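Long-range contacts in putative phosphinothricin n-acetyltransferase (Acinetobacter baylyi, PDB 2JLM), which probably transfers the acetyl group of acetyl-CoA to the amino group of L-methionine sulfone and L-methionine sulfoximine, as a GNAT-family N-acetyltransferase: residues F10-C15 with K109-E114; A21-E26 with V70-G75; N60-G65 with A77-F82; K117-S122 with L171-P176. All blocks are in the same frame, centred on the assembly; numbering follows the deposited sequence.

Contact 1 (F10-C15 with K109-E114); sequences FRFVEC and KHLMNE
Phe12 reaches from the first strand of the GNAT fold to helix 107-121, which packs across one face of the sheet, and its ring is covered over one face by the side chain of Glu114. Glu114 CG stands 3.9 Å from the centroid of the Phe12 ring, 16° off the ring normal, a CH-pi contact. The carboxylate beyond it continues over the same ring, stacked with the two planes 25° apart, and Glu114 OE1 comes to 3.3 Å from Phe12 CE1. With CG anti to the backbone N (chi1 -165°) and a bend at chi2, the Glu114 chain folds back over the ring. Leu111 sits at the ring's edge, its CD2 3.8 Å from Phe12 CE2, and Phe12 CZ points at the helix backbone, 3.4 Å from His110 O. One turn of helix is thus met by a single ring. Two residues earlier on the strand, Phe10 puts CZ over one face of the His110 imidazole; the two rings form an oblique pair, with centroids 5.0 Å apart. Further out, beyond the two segments, Glu114 OE2 forms a salt bridge with Arg11 of the second subunit, where Phe10 also pairs in a parallel beta ladder that carries the sheet across the interface. The Glu114 carboxylate is therefore probably held over Phe12 from outside the chain. At the other end of the patch, Phe10 CZ lies 3.5 Å from His110 CD2.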
loop_
_atom_site.group_PDB
_atom_site.type_symbol
_atom_site.label_atom_id
_atom_site.label_comp_id
_atom_site.label_asym_id
_atom_site.label_seq_id
_atom_site.Cartn_x
_atom_site.Cartn_y
_atom_site.Cartn_z
ATOM N N PHE D 10 -8.761 10.678 -24.928
ATOM C CA PHE D 10 -7.767 9.955 -24.141
ATOM C C PHE D 10 -8.215 9.810 -22.702
ATOM O O PHE D 10 -9.042 10.588 -22.213
ATOM C CB PHE D 10 -6.412 10.674 -24.180
ATOM C CG PHE D 10 -6.321 11.835 -23.233
ATOM C CD1 PHE D 10 -5.792 11.670 -21.964
ATOM C CD2 PHE D 10 -6.779 13.089 -23.608
ATOM C CE1 PHE D 10 -5.710 12.738 -21.087
ATOM C CE2 PHE D 10 -6.702 14.157 -22.743
ATOM C CZ PHE D 10 -6.165 13.986 -21.481
ATOM N N ARG D 11 -7.660 8.808 -22.024
ATOM C CA ARG D 11 -7.950 8.581 -20.617
ATOM C C ARG D 11 -6.639 8.385 -19.866
ATOM O O ARG D 11 -5.606 8.124 -20.479
ATOM C CB ARG D 11 -8.808 7.331 -20.447
ATOM C CG ARG D 11 -8.037 6.046 -20.749
ATOM C CD ARG D 11 -8.932 4.822 -20.679
ATOM N NE ARG D 11 -8.386 3.730 -21.480
ATOM C CZ ARG D 11 -7.811 2.644 -20.971
ATOM N NH1 ARG D 11 -7.728 2.493 -19.653
ATOM N NH2 ARG D 11 -7.328 1.709 -21.778
ATOM N N PHE D 12 -6.696 8.498 -18.541
ATOM C CA PHE D 12 -5.534 8.278 -17.694
ATOM C C PHE D 12 -5.418 6.808 -17.345
ATOM O O PHE D 12 -6.418 6.122 -17.195
ATOM C CB PHE D 12 -5.629 9.107 -16.407
ATOM C CG PHE D 12 -5.409 10.575 -16.618
ATOM C CD1 PHE D 12 -6.287 11.503 -16.090
ATOM C CD2 PHE D 12 -4.312 11.027 -17.347
ATOM C CE1 PHE D 12 -6.079 12.859 -16.283
ATOM C CE2 PHE D 12 -4.096 12.378 -17.543
ATOM C CZ PHE D 12 -4.975 13.296 -17.019
ATOM N N VAL D 13 -4.185 6.336 -17.218
ATOM C CA VAL D 13 -3.924 4.992 -16.750
ATOM C C VAL D 13 -2.725 4.984 -15.796
ATOM O O VAL D 13 -1.877 5.868 -15.843
ATOM C CB VAL D 13 -3.614 4.061 -17.928
ATOM C CG1 VAL D 13 -2.334 4.500 -18.605
ATOM C CG2 VAL D 13 -3.479 2.634 -17.445
ATOM N N GLU D 14 -2.667 3.986 -14.924
ATOM C CA GLU D 14 -1.489 3.743 -14.109
ATOM C C GLU D 14 -0.545 2.842 -14.879
ATOM O O GLU D 14 -0.838 1.666 -15.081
ATOM C CB GLU D 14 -1.887 3.070 -12.792
ATOM C CG GLU D 14 -2.853 3.901 -11.954
ATOM C CD GLU D 14 -2.305 5.294 -11.675
ATOM O OE1 GLU D 14 -1.237 5.403 -11.037
ATOM O OE2 GLU D 14 -2.936 6.282 -12.100
ATOM N N CYS D 15 0.586 3.385 -15.319
ATOM C CA CYS D 15 1.528 2.583 -16.088
ATOM C C CYS D 15 2.153 1.448 -15.279
ATOM O O CYS D 15 2.486 1.611 -14.104
ATOM C CB CYS D 15 2.605 3.460 -16.712
ATOM S SG CYS D 15 1.927 4.582 -17.921
ATOM N N LYS D 109 -0.005 19.218 -20.021
ATOM C CA LYS D 109 -0.714 19.953 -19.004
ATOM C C LYS D 109 -1.675 19.020 -18.265
ATOM O O LYS D 109 -1.746 19.048 -17.039
ATOM C CB LYS D 109 -1.430 21.159 -19.634
ATOM C CG LYS D 109 -2.071 22.109 -18.625
ATOM C CD LYS D 109 -2.927 23.163 -19.317
ATOM N N HIS D 110 -2.396 18.183 -19.013
ATOM C CA HIS D 110 -3.293 17.187 -18.421
ATOM C C HIS D 110 -2.547 16.245 -17.481
ATOM O O HIS D 110 -2.971 16.015 -16.353
ATOM C CB HIS D 110 -3.957 16.334 -19.511
ATOM C CG HIS D 110 -4.907 17.090 -20.377
ATOM N ND1 HIS D 110 -5.968 17.803 -19.864
ATOM C CD2 HIS D 110 -4.970 17.234 -21.721
ATOM C CE1 HIS D 110 -6.637 18.361 -20.855
ATOM N NE2 HIS D 110 -6.053 18.030 -21.992
ATOM N N LEU D 111 -1.452 15.673 -17.969
ATOM C CA LEU D 111 -0.657 14.768 -17.156
ATOM C C LEU D 111 -0.108 15.490 -15.927
ATOM O O LEU D 111 -0.184 14.972 -14.807
ATOM C CB LEU D 111 0.460 14.140 -17.989
ATOM C CG LEU D 111 -0.054 13.072 -18.963
ATOM C CD1 LEU D 111 0.946 12.787 -20.085
ATOM C CD2 LEU D 111 -0.430 11.763 -18.231
ATOM N N MET D 112 0.418 16.698 -16.120
ATOM C CA MET D 112 0.908 17.473 -14.982
ATOM C C MET D 112 -0.208 17.733 -13.971
ATOM O O MET D 112 -0.010 17.581 -12.767
ATOM C CB MET D 112 1.570 18.784 -15.419
ATOM C CG MET D 112 3.014 18.612 -15.887
ATOM S SD MET D 112 4.031 17.677 -14.720
ATOM C CE MET D 112 3.864 18.721 -13.277
ATOM N N ASN D 113 -1.388 18.108 -14.455
ATOM C CA ASN D 113 -2.503 18.326 -13.546
ATOM C C ASN D 113 -2.823 17.083 -12.719
ATOM O O ASN D 113 -3.089 17.167 -11.522
ATOM C CB ASN D 113 -3.748 18.805 -14.295
ATOM C CG ASN D 113 -3.780 20.314 -14.469
ATOM O OD1 ASN D 113 -3.302 21.065 -13.616
ATOM N ND2 ASN D 113 -4.357 20.766 -15.577
ATOM N N GLU D 114 -2.808 15.928 -13.363
ATOM C CA GLU D 114 -3.117 14.691 -12.665
ATOM C C GLU D 114 -1.978 14.343 -11.682
ATOM O O GLU D 114 -2.230 13.950 -10.541
ATOM C CB GLU D 114 -3.386 13.573 -13.684
ATOM C CG GLU D 114 -4.073 12.324 -13.124
ATOM C CD GLU D 114 -5.561 12.519 -12.811
ATOM O OE1 GLU D 114 -6.112 13.617 -13.064
ATOM O OE2 GLU D 114 -6.184 11.559 -12.306
#

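Contact 2 (A21-E26 with V70-G75); sequences ALEILE and VGQLLG
Glu23, on helix 17-34, reaches with its carboxylate to the turn that precedes strand 73-81, in the beta hairpin formed with strand 63-68. Its chain is extended beyond CG, which carries Glu23 OE1 to within 2.6 Å of Leu73 N, a hydrogen bond with an angle of 152° at the hydrogen. The amide approaches on the syn side of OE1 but 34° out of the carboxylate plane. The other oxygen, Glu23 OE2, accepts a hydrogen bond from a water 2.7 Å away, and the same water donates to Gly71 O. One carboxylate therefore holds the turn at two points, directly at Leu73 and through water at Gly71. The carbon part of Glu23 also packs, with Glu23 CB 3.9 Å from Leu73 CD2. Next in sequence, Ile24 lays CG1 against Leu73 CD2 at 3.7 Å, while its side chain also touches Met49 and Phe53 of helix 46-58. Leu73 CG is anti to the backbone N (chi1 -170°), and the branch CD2 meets both Glu23 CB and Ile24 CG1. An acidic group that accepts from a backbone N-H and from a water probably remains ionised here, and the leucine-isoleucine packing beside it is purely apolar.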
loop_
_atom_site.group_PDB
_atom_site.type_symbol
_atom_site.label_atom_id
_atom_site.label_comp_id
_atom_site.label_asym_id
_atom_site.label_seq_id
_atom_site.Cartn_x
_atom_site.Cartn_y
_atom_site.Cartn_z
ATOM N N ALA D 21 6.323 -0.911 -20.612
ATOM C CA ALA D 21 7.783 -0.847 -20.712
ATOM C C ALA D 21 8.299 -0.477 -22.105
ATOM O O ALA D 21 9.192 0.361 -22.235
ATOM C CB ALA D 21 8.413 -2.156 -20.252
ATOM N N LEU D 22 7.755 -1.108 -23.142
ATOM C CA LEU D 22 8.281 -0.894 -24.487
ATOM C C LEU D 22 7.978 0.510 -24.974
ATOM O O LEU D 22 8.880 1.221 -25.413
ATOM C CB LEU D 22 7.755 -1.934 -25.484
ATOM C CG LEU D 22 8.497 -1.976 -26.831
ATOM C CD1 LEU D 22 8.458 -3.363 -27.449
ATOM C CD2 LEU D 22 7.958 -0.940 -27.809
ATOM N N GLU D 23 6.712 0.909 -24.891
ATOM C CA GLU D 23 6.310 2.264 -25.282
ATOM C C GLU D 23 7.060 3.340 -24.498
ATOM O O GLU D 23 7.570 4.297 -25.082
ATOM C CB GLU D 23 4.803 2.454 -25.121
ATOM C CG GLU D 23 4.008 2.023 -26.332
ATOM C CD GLU D 23 2.521 2.152 -26.117
ATOM O OE1 GLU D 23 1.889 2.951 -26.841
ATOM O OE2 GLU D 23 1.989 1.466 -25.218
ATOM N N ILE D 24 7.118 3.186 -23.179
ATOM C CA ILE D 24 7.892 4.098 -22.345
ATOM C C ILE D 24 9.349 4.141 -22.820
ATOM O O ILE D 24 9.941 5.214 -22.980
ATOM C CB ILE D 24 7.795 3.721 -20.844
ATOM C CG1 ILE D 24 6.437 4.152 -20.288
ATOM C CG2 ILE D 24 8.921 4.372 -20.054
ATOM C CD1 ILE D 24 6.236 3.830 -18.838
ATOM N N LEU D 25 9.923 2.977 -23.086
ATOM C CA LEU D 25 11.302 2.937 -23.555
ATOM C C LEU D 25 11.487 3.714 -24.860
ATOM O O LEU D 25 12.523 4.338 -25.071
ATOM C CB LEU D 25 11.788 1.497 -23.706
ATOM C CG LEU D 25 13.187 1.304 -24.297
ATOM C CD1 LEU D 25 14.245 1.981 -23.446
ATOM C CD2 LEU D 25 13.486 -0.174 -24.443
ATOM N N GLU D 26 10.478 3.693 -25.723
ATOM C CA GLU D 26 10.596 4.326 -27.036
ATOM C C GLU D 26 10.443 5.836 -26.918
ATOM O O GLU D 26 11.048 6.607 -27.673
ATOM C CB GLU D 26 9.546 3.773 -28.008
ATOM C CG GLU D 26 9.422 2.250 -28.033
ATOM C CD GLU D 26 10.477 1.571 -28.889
ATOM O OE1 GLU D 26 10.801 0.394 -28.611
ATOM O OE2 GLU D 26 10.979 2.209 -29.840
ATOM N N VAL D 70 -7.609 3.906 -28.821
ATOM C CA VAL D 70 -7.045 2.663 -29.347
ATOM C C VAL D 70 -6.068 1.928 -28.404
ATOM O O VAL D 70 -5.738 0.762 -28.628
ATOM C CB VAL D 70 -6.363 2.936 -30.704
ATOM C CG1 VAL D 70 -5.556 1.736 -31.169
ATOM C CG2 VAL D 70 -7.411 3.329 -31.742
ATOM N N GLY D 71 -5.605 2.598 -27.354
ATOM C CA GLY D 71 -4.737 1.952 -26.381
ATOM C C GLY D 71 -3.267 2.342 -26.458
ATOM O O GLY D 71 -2.440 1.854 -25.686
ATOM N N GLN D 72 -2.940 3.224 -27.394
ATOM C CA GLN D 72 -1.578 3.719 -27.544
ATOM C C GLN D 72 -1.185 4.683 -26.410
ATOM O O GLN D 72 -1.932 5.612 -26.074
ATOM C CB GLN D 72 -1.428 4.411 -28.901
ATOM C CG GLN D 72 0.004 4.756 -29.272
ATOM C CD GLN D 72 0.105 5.444 -30.621
ATOM O OE1 GLN D 72 1.178 5.905 -31.017
ATOM N NE2 GLN D 72 -1.016 5.517 -31.335
ATOM N N LEU D 73 -0.009 4.464 -25.826
ATOM C CA LEU D 73 0.506 5.359 -24.794
ATOM C C LEU D 73 0.882 6.707 -25.402
ATOM O O LEU D 73 1.846 6.804 -26.161
ATOM C CB LEU D 73 1.706 4.734 -24.079
ATOM C CG LEU D 73 2.192 5.466 -22.824
ATOM C CD1 LEU D 73 1.158 5.411 -21.699
ATOM C CD2 LEU D 73 3.508 4.884 -22.366
ATOM N N LEU D 74 0.104 7.738 -25.076
ATOM C CA LEU D 74 0.317 9.082 -25.619
ATOM C C LEU D 74 1.449 9.811 -24.908
ATOM O O LEU D 74 2.032 10.748 -25.446
ATOM C CB LEU D 74 -0.961 9.918 -25.528
ATOM C CG LEU D 74 -2.153 9.377 -26.317
ATOM C CD1 LEU D 74 -3.181 10.476 -26.541
ATOM C CD2 LEU D 74 -1.694 8.807 -27.653
ATOM N N GLY D 75 1.758 9.372 -23.696
ATOM C CA GLY D 75 2.764 10.029 -22.892
ATOM C C GLY D 75 2.528 9.692 -21.443
ATOM O O GLY D 75 1.488 9.124 -21.097
HETATM O O HOH W 1 -0.480 1.299 -24.190
#

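Contact 3 (N60-G65 with A77-F82); sequences NFPIIG and ASWGSF
Ile64 and Ala77 form an antiparallel hydrogen-bonded pair in the beta hairpin of strands 63-68 and 73-81, with Ile64 N 2.9 Å from Ala77 O and Ala77 N 2.8 Å from Ile64 O. One step along the hairpin, Ser78 OG donates to Pro62 O at 2.7 Å, lying in the carbonyl plane. Its hydroxyl is anti to the backbone N (chi1 -172°), a torsion that swings it across to the chain leading into strand 63-68; Lys56 NZ hydrogen-bonds to Ser78 OG. Aromatic packing lies outward. Pro62 sets CG and CD over one face of the Trp79 indole: CG stands 3.5 Å from the centroid of the six-membered ring, only 6° off its normal, and CD is 3.3 Å from Trp79 CE2. Phe61 takes Gly80 CA over one face of its own ring, 3.8 Å from the centroid, and its CD1 approaches Trp79 NE1 at 3.4 Å with the two rings inclined at 67°. Trp79 NE1 bonds to a diethylene glycol, probably from the crystallisation liquor. Pro62 has no N-H to give to the ladder, and its carbonyl is gripped by a side-chain hydroxyl rather than a strand amide, with CH-pi packing beyond.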
loop_
_atom_site.group_PDB
_atom_site.type_symbol
_atom_site.label_atom_id
_atom_site.label_comp_id
_atom_site.label_asym_id
_atom_site.label_seq_id
_atom_site.Cartn_x
_atom_site.Cartn_y
_atom_site.Cartn_z
ATOM N N ASN D 60 7.037 3.524 -4.398
ATOM C CA ASN D 60 5.662 3.975 -4.506
ATOM C C ASN D 60 5.625 5.297 -5.286
ATOM O O ASN D 60 4.826 6.186 -5.001
ATOM C CB ASN D 60 5.062 4.138 -3.104
ATOM C CG ASN D 60 3.556 4.282 -3.119
ATOM O OD1 ASN D 60 2.845 3.452 -3.686
ATOM N ND2 ASN D 60 3.059 5.337 -2.481
ATOM N N PHE D 61 6.524 5.422 -6.259
ATOM C CA PHE D 61 6.515 6.551 -7.178
ATOM C C PHE D 61 5.494 6.311 -8.281
ATOM O O PHE D 61 5.548 5.288 -8.973
ATOM C CB PHE D 61 7.897 6.754 -7.798
ATOM C CG PHE D 61 8.940 7.228 -6.818
ATOM C CD1 PHE D 61 8.574 7.931 -5.678
ATOM C CD2 PHE D 61 10.277 6.994 -7.054
ATOM C CE1 PHE D 61 9.532 8.374 -4.783
ATOM C CE2 PHE D 61 11.245 7.434 -6.165
ATOM C CZ PHE D 61 10.870 8.126 -5.030
ATOM N N PRO D 62 4.559 7.251 -8.458
ATOM C CA PRO D 62 3.512 7.036 -9.462
ATOM C C PRO D 62 4.059 7.125 -10.884
ATOM O O PRO D 62 5.032 7.836 -11.136
ATOM C CB PRO D 62 2.533 8.186 -9.197
ATOM C CG PRO D 62 3.364 9.251 -8.549
ATOM C CD PRO D 62 4.458 8.563 -7.795
ATOM N N ILE D 63 3.453 6.380 -11.799
ATOM C CA ILE D 63 3.682 6.591 -13.223
ATOM C C ILE D 63 2.311 6.739 -13.871
ATOM O O ILE D 63 1.580 5.761 -14.021
ATOM C CB ILE D 63 4.460 5.431 -13.877
ATOM C CG1 ILE D 63 5.608 4.958 -12.979
ATOM C CG2 ILE D 63 5.012 5.844 -15.238
ATOM C CD1 ILE D 63 6.400 3.808 -13.596
ATOM N N ILE D 64 1.955 7.970 -14.224
ATOM C CA ILE D 64 0.634 8.265 -14.764
ATOM C C ILE D 64 0.691 8.425 -16.279
ATOM O O ILE D 64 1.419 9.267 -16.801
ATOM C CB ILE D 64 0.036 9.532 -14.126
ATOM C CG1 ILE D 64 -0.031 9.386 -12.603
ATOM C CG2 ILE D 64 -1.350 9.799 -14.665
ATOM C CD1 ILE D 64 -0.589 10.639 -11.883
ATOM N N GLY D 65 -0.071 7.602 -16.988
ATOM C CA GLY D 65 -0.032 7.606 -18.438
ATOM C C GLY D 65 -1.298 8.149 -19.069
ATOM O O GLY D 65 -2.342 8.249 -18.420
ATOM N N ALA D 77 3.733 10.761 -17.022
ATOM C CA ALA D 77 4.362 11.666 -16.080
ATOM C C ALA D 77 4.718 10.850 -14.861
ATOM O O ALA D 77 4.099 9.822 -14.594
ATOM C CB ALA D 77 3.429 12.801 -15.707
ATOM N N SER D 78 5.723 11.294 -14.123
ATOM C CA SER D 78 6.187 10.529 -12.986
ATOM C C SER D 78 7.017 11.437 -12.086
ATOM O O SER D 78 7.323 12.568 -12.460
ATOM C CB SER D 78 7.024 9.353 -13.479
ATOM O OG SER D 78 7.358 8.475 -12.417
ATOM N N TRP D 79 7.361 10.955 -10.896
ATOM C CA TRP D 79 8.364 11.635 -10.079
ATOM C C TRP D 79 9.309 10.652 -9.408
ATOM O O TRP D 79 9.066 9.452 -9.392
ATOM C CB TRP D 79 7.740 12.596 -9.057
ATOM C CG TRP D 79 7.054 11.948 -7.901
ATOM C CD1 TRP D 79 7.610 11.095 -6.989
ATOM C CD2 TRP D 79 5.687 12.124 -7.502
ATOM N NE1 TRP D 79 6.675 10.715 -6.065
ATOM C CE2 TRP D 79 5.486 11.332 -6.354
ATOM C CE3 TRP D 79 4.615 12.861 -8.008
ATOM C CZ2 TRP D 79 4.258 11.259 -5.709
ATOM C CZ3 TRP D 79 3.398 12.786 -7.367
ATOM C CH2 TRP D 79 3.228 11.989 -6.228
ATOM N N GLY D 80 10.410 11.179 -8.892
ATOM C CA GLY D 80 11.385 10.404 -8.164
ATOM C C GLY D 80 12.023 11.298 -7.119
ATOM O O GLY D 80 11.585 12.430 -6.888
ATOM N N SER D 81 13.073 10.803 -6.489
ATOM C CA SER D 81 13.781 11.597 -5.503
ATOM C C SER D 81 14.346 12.851 -6.172
ATOM O O SER D 81 14.823 12.784 -7.302
ATOM C CB SER D 81 14.911 10.768 -4.883
ATOM O OG SER D 81 15.261 11.271 -3.606
ATOM N N PHE D 82 14.266 13.993 -5.493
ATOM C CA PHE D 82 14.972 15.189 -5.944
ATOM C C PHE D 82 16.451 15.137 -5.516
ATOM O O PHE D 82 17.343 15.150 -6.352
ATOM C CB PHE D 82 14.303 16.470 -5.438
ATOM C CG PHE D 82 15.112 17.727 -5.696
ATOM C CD1 PHE D 82 15.430 18.593 -4.652
ATOM C CD2 PHE D 82 15.556 18.042 -6.984
ATOM C CE1 PHE D 82 16.178 19.760 -4.890
ATOM C CE2 PHE D 82 16.306 19.201 -7.231
ATOM C CZ PHE D 82 16.614 20.063 -6.181
#

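Contact 4 (K117-S122 with L171-P176); sequences KRAVES and LTLDTP
Leu173, just past the end of strand 162-172, sends its side chain to the last turns of helix 107-121, joining two elements of the GNAT fold that pack on one another. From CB, which points toward the helix, the chain passes to CG, set anti to the carbonyl carbon (chi1 -57°). Leu173 CD1 is the branch atom that makes the contact, 3.6 Å from Ala119 CB, 3.9 Å from Val120 N and 4.0 Å from Val120 CG2. This one methyl therefore fits between the side chains of two successive helix residues and the backbone amide joining them. Two residues further on, Thr175 meets the carbonyl and the other methyl of the same Val120. Thr175 CG2 lies 3.7 Å from Val120 O and 4.2 Å from Val120 CG1, while the hydroxyl bonds to Val124 O, in the chain that follows the helix. Thr175 O also takes a bond from His125, and Leu173 shares backbone bonding with the same residue, so the loop is tied to the chain leading into strand 126-132. On the helix itself, Ser122 OG donates to Arg118 O at 2.7 Å, arriving from above the carbonyl plane, as the chain leaves the helix. Ala119 also touches Trp79 and Met127. Packing of methyls against methyls and helix backbone has no direction, so the loop's position is probably set by the polar bonds to Val124 and His125.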
loop_
_atom_site.group_PDB
_atom_site.type_symbol
_atom_site.label_atom_id
_atom_site.label_comp_id
_atom_site.label_asym_id
_atom_site.label_seq_id
_atom_site.Cartn_x
_atom_site.Cartn_y
_atom_site.Cartn_z
ATOM N N LYS D 117 -2.269 16.504 -8.555
ATOM C CA LYS D 117 -3.326 15.954 -7.711
ATOM C C LYS D 117 -2.773 14.787 -6.906
ATOM O O LYS D 117 -3.009 14.691 -5.708
ATOM C CB LYS D 117 -4.527 15.511 -8.556
ATOM C CG LYS D 117 -5.483 16.656 -8.918
ATOM C CD LYS D 117 -6.623 16.187 -9.825
ATOM N N ARG D 118 -2.003 13.920 -7.564
ATOM C CA ARG D 118 -1.392 12.782 -6.889
ATOM C C ARG D 118 -0.402 13.213 -5.795
ATOM O O ARG D 118 -0.314 12.568 -4.748
ATOM C CB ARG D 118 -0.694 11.868 -7.903
ATOM C CG ARG D 118 -0.367 10.475 -7.362
ATOM C CD ARG D 118 -1.641 9.664 -7.110
ATOM N NE ARG D 118 -2.403 9.517 -8.348
ATOM C CZ ARG D 118 -2.216 8.533 -9.223
ATOM N NH1 ARG D 118 -2.940 8.479 -10.335
ATOM N NH2 ARG D 118 -1.310 7.594 -8.987
ATOM N N ALA D 119 0.342 14.291 -6.047
ATOM C CA ALA D 119 1.310 14.813 -5.080
ATOM C C ALA D 119 0.604 15.248 -3.804
ATOM O O ALA D 119 1.056 14.944 -2.698
ATOM C CB ALA D 119 2.117 15.999 -5.676
ATOM N N VAL D 120 -0.500 15.971 -3.965
ATOM C CA VAL D 120 -1.286 16.438 -2.831
ATOM C C VAL D 120 -1.743 15.264 -1.968
ATOM O O VAL D 120 -1.724 15.342 -0.736
ATOM C CB VAL D 120 -2.501 17.240 -3.298
ATOM C CG1 VAL D 120 -3.370 17.644 -2.114
ATOM C CG2 VAL D 120 -2.039 18.459 -4.064
ATOM N N GLU D 121 -2.130 14.169 -2.615
ATOM C CA GLU D 121 -2.533 12.964 -1.891
ATOM C C GLU D 121 -1.345 12.280 -1.241
ATOM O O GLU D 121 -1.497 11.579 -0.248
ATOM C CB GLU D 121 -3.237 11.971 -2.819
ATOM C CG GLU D 121 -4.540 12.492 -3.409
ATOM C CD GLU D 121 -5.008 11.675 -4.606
ATOM O OE1 GLU D 121 -4.680 10.468 -4.677
ATOM O OE2 GLU D 121 -5.706 12.245 -5.475
ATOM N N SER D 122 -0.160 12.475 -1.804
ATOM C CA SER D 122 1.019 11.760 -1.326
ATOM C C SER D 122 1.812 12.563 -0.292
ATOM O O SER D 122 2.939 12.201 0.068
ATOM C CB SER D 122 1.895 11.338 -2.505
ATOM O OG SER D 122 1.123 10.630 -3.466
ATOM N N LEU D 171 6.998 23.865 -7.198
ATOM C CA LEU D 171 5.630 24.140 -6.804
ATOM C C LEU D 171 5.499 23.735 -5.344
ATOM O O LEU D 171 5.759 22.583 -4.994
ATOM C CB LEU D 171 4.673 23.323 -7.669
ATOM C CG LEU D 171 3.211 23.275 -7.227
ATOM C CD1 LEU D 171 2.557 24.629 -7.469
ATOM C CD2 LEU D 171 2.470 22.167 -7.969
ATOM N N THR D 172 5.099 24.670 -4.491
ATOM C CA THR D 172 4.951 24.365 -3.068
ATOM C C THR D 172 3.493 24.078 -2.718
ATOM O O THR D 172 2.604 24.863 -3.013
ATOM C CB THR D 172 5.524 25.488 -2.175
ATOM O OG1 THR D 172 6.846 25.813 -2.615
ATOM C CG2 THR D 172 5.587 25.039 -0.714
ATOM N N LEU D 173 3.258 22.919 -2.116
ATOM C CA LEU D 173 1.909 22.479 -1.802
ATOM C C LEU D 173 1.571 22.809 -0.357
ATOM O O LEU D 173 2.463 23.124 0.439
ATOM C CB LEU D 173 1.772 20.971 -2.041
ATOM C CG LEU D 173 2.112 20.467 -3.452
ATOM C CD1 LEU D 173 1.919 18.953 -3.559
ATOM C CD2 LEU D 173 1.283 21.187 -4.508
ATOM N N ASP D 174 0.285 22.732 -0.022
ATOM C CA ASP D 174 -0.190 22.950 1.347
ATOM C C ASP D 174 0.084 21.740 2.237
ATOM O O ASP D 174 0.159 21.862 3.457
ATOM C CB ASP D 174 -1.684 23.275 1.349
ATOM C CG ASP D 174 -1.966 24.688 0.886
ATOM O OD1 ASP D 174 -1.218 25.604 1.296
ATOM O OD2 ASP D 174 -2.931 24.888 0.116
ATOM N N THR D 175 0.233 20.569 1.626
ATOM C CA THR D 175 0.630 19.385 2.375
ATOM C C THR D 175 2.155 19.332 2.496
ATOM O O THR D 175 2.863 20.013 1.745
ATOM C CB THR D 175 0.095 18.094 1.722
ATOM O OG1 THR D 175 0.649 17.942 0.408
ATOM C CG2 THR D 175 -1.425 18.143 1.628
ATOM N N PRO D 176 2.664 18.553 3.471
ATOM C CA PRO D 176 1.863 17.776 4.425
ATOM C C PRO D 176 1.384 18.668 5.566
ATOM O O PRO D 176 2.052 19.655 5.869
ATOM C CB PRO D 176 2.874 16.765 4.961
ATOM C CG PRO D 176 4.158 17.514 4.962
ATOM C CD PRO D 176 4.098 18.495 3.799
#

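In the fold
All four contacts reach the same mixed sheet, and none is wholly buried. Contact 3 lies nearest the centre of the chain, about 7 Å from it, and combines backbone pairing with aromatic packing; contact 4, about 16 Å out, is apolar. Contacts 1 and 4 share helix 107-121 and are joined by the salt bridge of Glu14 OE2 with Arg118 NH1, 2.8 Å. Contacts 2 and 3 share strand 73-81. Contact 1 meets contact 3 where Cys15 N and Ile63 O, 2.9 Å apart, probably bond. Contact 2 alone relies on a carboxylate and a water, whereas the carboxylate of contact 1 finds its charged partner in another subunit.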